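Local coordinates for protein quinoline 2-oxidoreductase large subunit (Pseudomonas putida, PDB 1T3Q) that probably hydroxylates quinoline next to its ring nitrogen, as the large subunit that carries the molybdenum and pterin cytosine dinucleotide cofactor, at residues V675-I683 with P720-E728. Residues are numbered along the deposited sequence; the frame is centred on the assembly and turned at random.
Sequences VEGQIRGGI and PDIRIRHLE. With MCN (pterin cytosine dinucleotide), chain N.
His726 and Glu676 meet through a nearly straight hydrogen bond: NE2 of His726 donates to OE2 of Glu676 over 2.7 Å. The carboxylate uses its anti lone pair, and its plane lies only 20° from that of the imidazole. A water also donates to Glu676 OE2 and to the Ile724 carbonyl, tying the same oxygen to the strand backbone. The other oxygen, Glu676 OE1, accepts a hydrogen bond from NH2 of Arg680 at 3.2 Å, part of a salt bridge one helical turn along. Arg680 is extended from CG to NE (chi3 169°), which carries its guanidinium across to the strand, where NH1 donates to Ile722 O at 3.0 Å, tilted 28° from the carbonyl plane. Ile724 CD1 sits over one guanidinium face, 3.6 Å above the plane. Beside these polar groups, Ile679 CG2 meets Ile724 CD1 tip to tip at 3.8 Å, and Ile683 CD1 meets Ile722 CG2 likewise at 3.6 Å. Further out, Arg680 NE forms a salt bridge with Glu148 of the small subunit, whose carboxylate also accepts Ile722 N. Replacing Arg680 by alanine removes the whole guanidinium, which is likely to leave Glu676 OE1, Ile722 O and that Glu148 without this partner and to uncover Ile724 CD1. Another side of the helix faces the cofactor, where Gln678 NE2 donates to N1' of the pterin. The arrangement is alpha/beta layer packing: helix 672-692 lies between the molybdopterin site and strand 722-726, at the edge of a four-stranded mixed sheet within this chain, and also rests on neighbouring strand 655-665.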
# COMPACT_ATOMS: atom_id res chain seq x y z
N VAL B 675 21.47 14.73 18.23
CA VAL B 675 21.26 15.14 19.61
C VAL B 675 21.25 16.66 19.73
O VAL B 675 20.42 17.22 20.45
CB VAL B 675 22.37 14.57 20.55
CG1 VAL B 675 22.26 15.18 21.93
CG2 VAL B 675 22.25 13.06 20.62
N GLU B 676 22.16 17.34 19.03
CA GLU B 676 22.17 18.79 19.12
C GLU B 676 20.93 19.38 18.47
O GLU B 676 20.43 20.41 18.91
CB GLU B 676 23.45 19.38 18.50
CG GLU B 676 24.70 19.07 19.33
CD GLU B 676 25.85 20.03 19.05
OE1 GLU B 676 25.72 20.89 18.16
OE2 GLU B 676 26.89 19.91 19.74
N GLY B 677 20.42 18.71 17.44
CA GLY B 677 19.21 19.18 16.80
C GLY B 677 18.07 19.12 17.81
O GLY B 677 17.24 20.02 17.88
N GLN B 678 18.04 18.05 18.60
CA GLN B 678 17.01 17.87 19.62
C GLN B 678 17.12 18.94 20.70
O GLN B 678 16.10 19.42 21.21
CB GLN B 678 17.16 16.48 20.26
CG GLN B 678 16.79 15.34 19.33
CD GLN B 678 15.31 15.33 19.01
OE1 GLN B 678 14.48 15.11 19.89
NE2 GLN B 678 14.97 15.57 17.75
N ILE B 679 18.35 19.30 21.05
CA ILE B 679 18.58 20.32 22.06
C ILE B 679 18.12 21.69 21.57
O ILE B 679 17.44 22.43 22.29
CB ILE B 679 20.08 20.40 22.45
CG1 ILE B 679 20.48 19.15 23.25
CG2 ILE B 679 20.34 21.65 23.26
CD1 ILE B 679 21.98 19.02 23.48
N ARG B 680 18.50 22.05 20.34
CA ARG B 680 18.09 23.35 19.81
C ARG B 680 16.58 23.43 19.61
O ARG B 680 15.97 24.45 19.90
CB ARG B 680 18.83 23.64 18.48
CG ARG B 680 20.33 23.81 18.67
CD ARG B 680 20.99 24.50 17.48
NE ARG B 680 22.37 24.89 17.79
CZ ARG B 680 23.41 24.07 17.75
NH1 ARG B 680 24.62 24.52 18.07
NH2 ARG B 680 23.26 22.80 17.38
N GLY B 681 15.98 22.34 19.14
CA GLY B 681 14.54 22.33 18.95
C GLY B 681 13.81 22.52 20.27
O GLY B 681 12.84 23.27 20.35
N GLY B 682 14.28 21.83 21.30
CA GLY B 682 13.66 21.94 22.62
C GLY B 682 13.83 23.33 23.19
O GLY B 682 12.92 23.87 23.82
N ILE B 683 15.00 23.93 22.97
CA ILE B 683 15.25 25.28 23.47
C ILE B 683 14.31 26.30 22.83
O ILE B 683 13.84 27.22 23.50
CB ILE B 683 16.73 25.70 23.22
CG1 ILE B 683 17.64 24.95 24.21
CG2 ILE B 683 16.88 27.23 23.41
CD1 ILE B 683 19.14 25.13 23.95
N PRO B 720 18.06 32.62 19.46
CA PRO B 720 19.43 33.03 19.16
C PRO B 720 20.26 31.82 18.75
O PRO B 720 19.76 30.69 18.73
CB PRO B 720 19.90 33.58 20.50
CG PRO B 720 19.27 32.59 21.47
CD PRO B 720 17.85 32.46 20.91
N ASP B 721 21.52 32.05 18.40
CA ASP B 721 22.38 30.92 18.08
C ASP B 721 22.62 30.32 19.46
O ASP B 721 22.64 31.04 20.46
CB ASP B 721 23.68 31.39 17.44
CG ASP B 721 23.48 31.91 16.02
OD1 ASP B 721 22.83 31.20 15.22
OD2 ASP B 721 23.95 33.02 15.71
N ILE B 722 22.77 29.00 19.51
CA ILE B 722 22.94 28.29 20.76
C ILE B 722 24.28 27.57 20.88
O ILE B 722 24.73 26.93 19.93
CB ILE B 722 21.79 27.25 20.89
CG1 ILE B 722 20.45 27.98 20.91
CG2 ILE B 722 21.99 26.38 22.13
CD1 ILE B 722 19.27 27.12 20.47
N ARG B 723 24.92 27.69 22.04
CA ARG B 723 26.20 27.02 22.27
C ARG B 723 25.96 25.77 23.11
O ARG B 723 25.32 25.82 24.17
CB ARG B 723 27.19 27.95 22.98
CG ARG B 723 28.63 27.42 22.98
CD ARG B 723 29.65 28.55 23.01
NE ARG B 723 30.28 28.75 24.32
CZ ARG B 723 31.21 27.96 24.84
NH1 ARG B 723 31.73 28.22 26.03
NH2 ARG B 723 31.63 26.89 24.17
N ILE B 724 26.46 24.64 22.63
CA ILE B 724 26.28 23.37 23.31
C ILE B 724 27.57 22.64 23.63
O ILE B 724 28.47 22.59 22.81
CB ILE B 724 25.45 22.40 22.43
CG1 ILE B 724 24.11 23.04 22.06
CG2 ILE B 724 25.26 21.07 23.16
CD1 ILE B 724 23.32 22.22 21.05
N ARG B 725 27.63 22.06 24.82
CA ARG B 725 28.78 21.27 25.22
C ARG B 725 28.23 19.94 25.74
O ARG B 725 27.11 19.88 26.25
CB ARG B 725 29.61 22.01 26.28
CG ARG B 725 30.43 23.16 25.69
CD ARG B 725 31.40 22.63 24.64
NE ARG B 725 32.08 23.67 23.87
N HIS B 726 29.01 18.88 25.58
CA HIS B 726 28.59 17.54 25.98
C HIS B 726 29.48 16.85 27.01
O HIS B 726 30.69 17.05 27.05
CB HIS B 726 28.52 16.63 24.75
CG HIS B 726 27.71 17.18 23.62
ND1 HIS B 726 26.35 17.01 23.52
CD2 HIS B 726 28.08 17.89 22.53
CE1 HIS B 726 25.91 17.59 22.42
NE2 HIS B 726 26.94 18.14 21.80
N LEU B 727 28.84 16.02 27.84
CA LEU B 727 29.52 15.21 28.84
C LEU B 727 28.88 13.84 28.65
O LEU B 727 27.71 13.76 28.27
CB LEU B 727 29.24 15.72 30.26
CG LEU B 727 29.82 17.09 30.63
CD1 LEU B 727 29.39 17.44 32.05
CD2 LEU B 727 31.33 17.07 30.51
N GLU B 728 29.63 12.77 28.87
CA GLU B 728 29.08 11.43 28.70
C GLU B 728 29.33 10.51 29.89
O GLU B 728 30.47 10.19 30.22
CB GLU B 728 29.62 10.77 27.43
CG GLU B 728 29.18 11.45 26.13
CD GLU B 728 29.61 10.70 24.89
OE1 GLU B 728 30.80 10.34 24.78
OE2 GLU B 728 28.76 10.46 24.00
N1 MCN N . 19.67 10.30 20.50
C2 MCN N . 21.02 9.93 20.22
N3 MCN N . 21.72 9.53 21.35
C4 MCN N . 21.24 9.47 22.65
C5 MCN N . 19.84 9.87 22.88
C6 MCN N . 19.07 10.27 21.82
O2 MCN N . 21.48 10.01 19.10
N4 MCN N . 21.99 9.07 23.65
C1' MCN N . 18.82 10.72 19.24
C2D MCN N . 17.93 9.51 18.69
O2' MCN N . 17.83 9.59 17.23
C3' MCN N . 16.63 9.68 19.44
C4D MCN N . 16.43 11.17 19.53
O4D MCN N . 17.83 11.75 19.50
O3' MCN N . 15.54 9.04 18.69
C5' MCN N . 15.53 11.67 20.70
O5' MCN N . 16.05 11.06 21.86
PA MCN N . 15.22 10.16 22.86
O1A MCN N . 15.73 8.77 22.68
O2A MCN N . 15.34 10.89 24.19
O3A MCN N . 13.61 10.21 22.63
PB MCN N . 12.69 9.53 21.51
O1B MCN N . 11.76 8.60 22.23
O2B MCN N . 13.51 8.96 20.39
O3B MCN N . 11.87 10.77 20.90
C10 MCN N . 10.73 11.27 21.55
C9' MCN N . 11.15 12.56 22.17
C8' MCN N . 9.86 13.14 22.80
S8' MCN N . 9.14 12.14 24.10
C7' MCN N . 9.28 14.29 22.48
S7' MCN N . 7.78 14.93 23.21
C6' MCN N . 9.91 15.13 21.32
C7 MCN N . 11.38 14.85 21.20
O9' MCN N . 11.63 13.46 21.06
N5' MCN N . 9.03 14.88 20.11
C4A MCN N . 9.76 15.30 18.93
N8' MCN N . 11.95 15.54 19.99
C4B MCN N . 11.11 15.67 18.84
N1' MCN N . 11.79 16.07 17.66
C2' MCN N . 11.02 16.09 16.54
N2' MCN N . 11.62 16.48 15.40
N3' MCN N . 9.70 15.72 16.53
C4' MCN N . 8.94 15.28 17.68
O4' MCN N . 7.78 14.97 17.59
O HOH W 1 28.92 21.50 20.26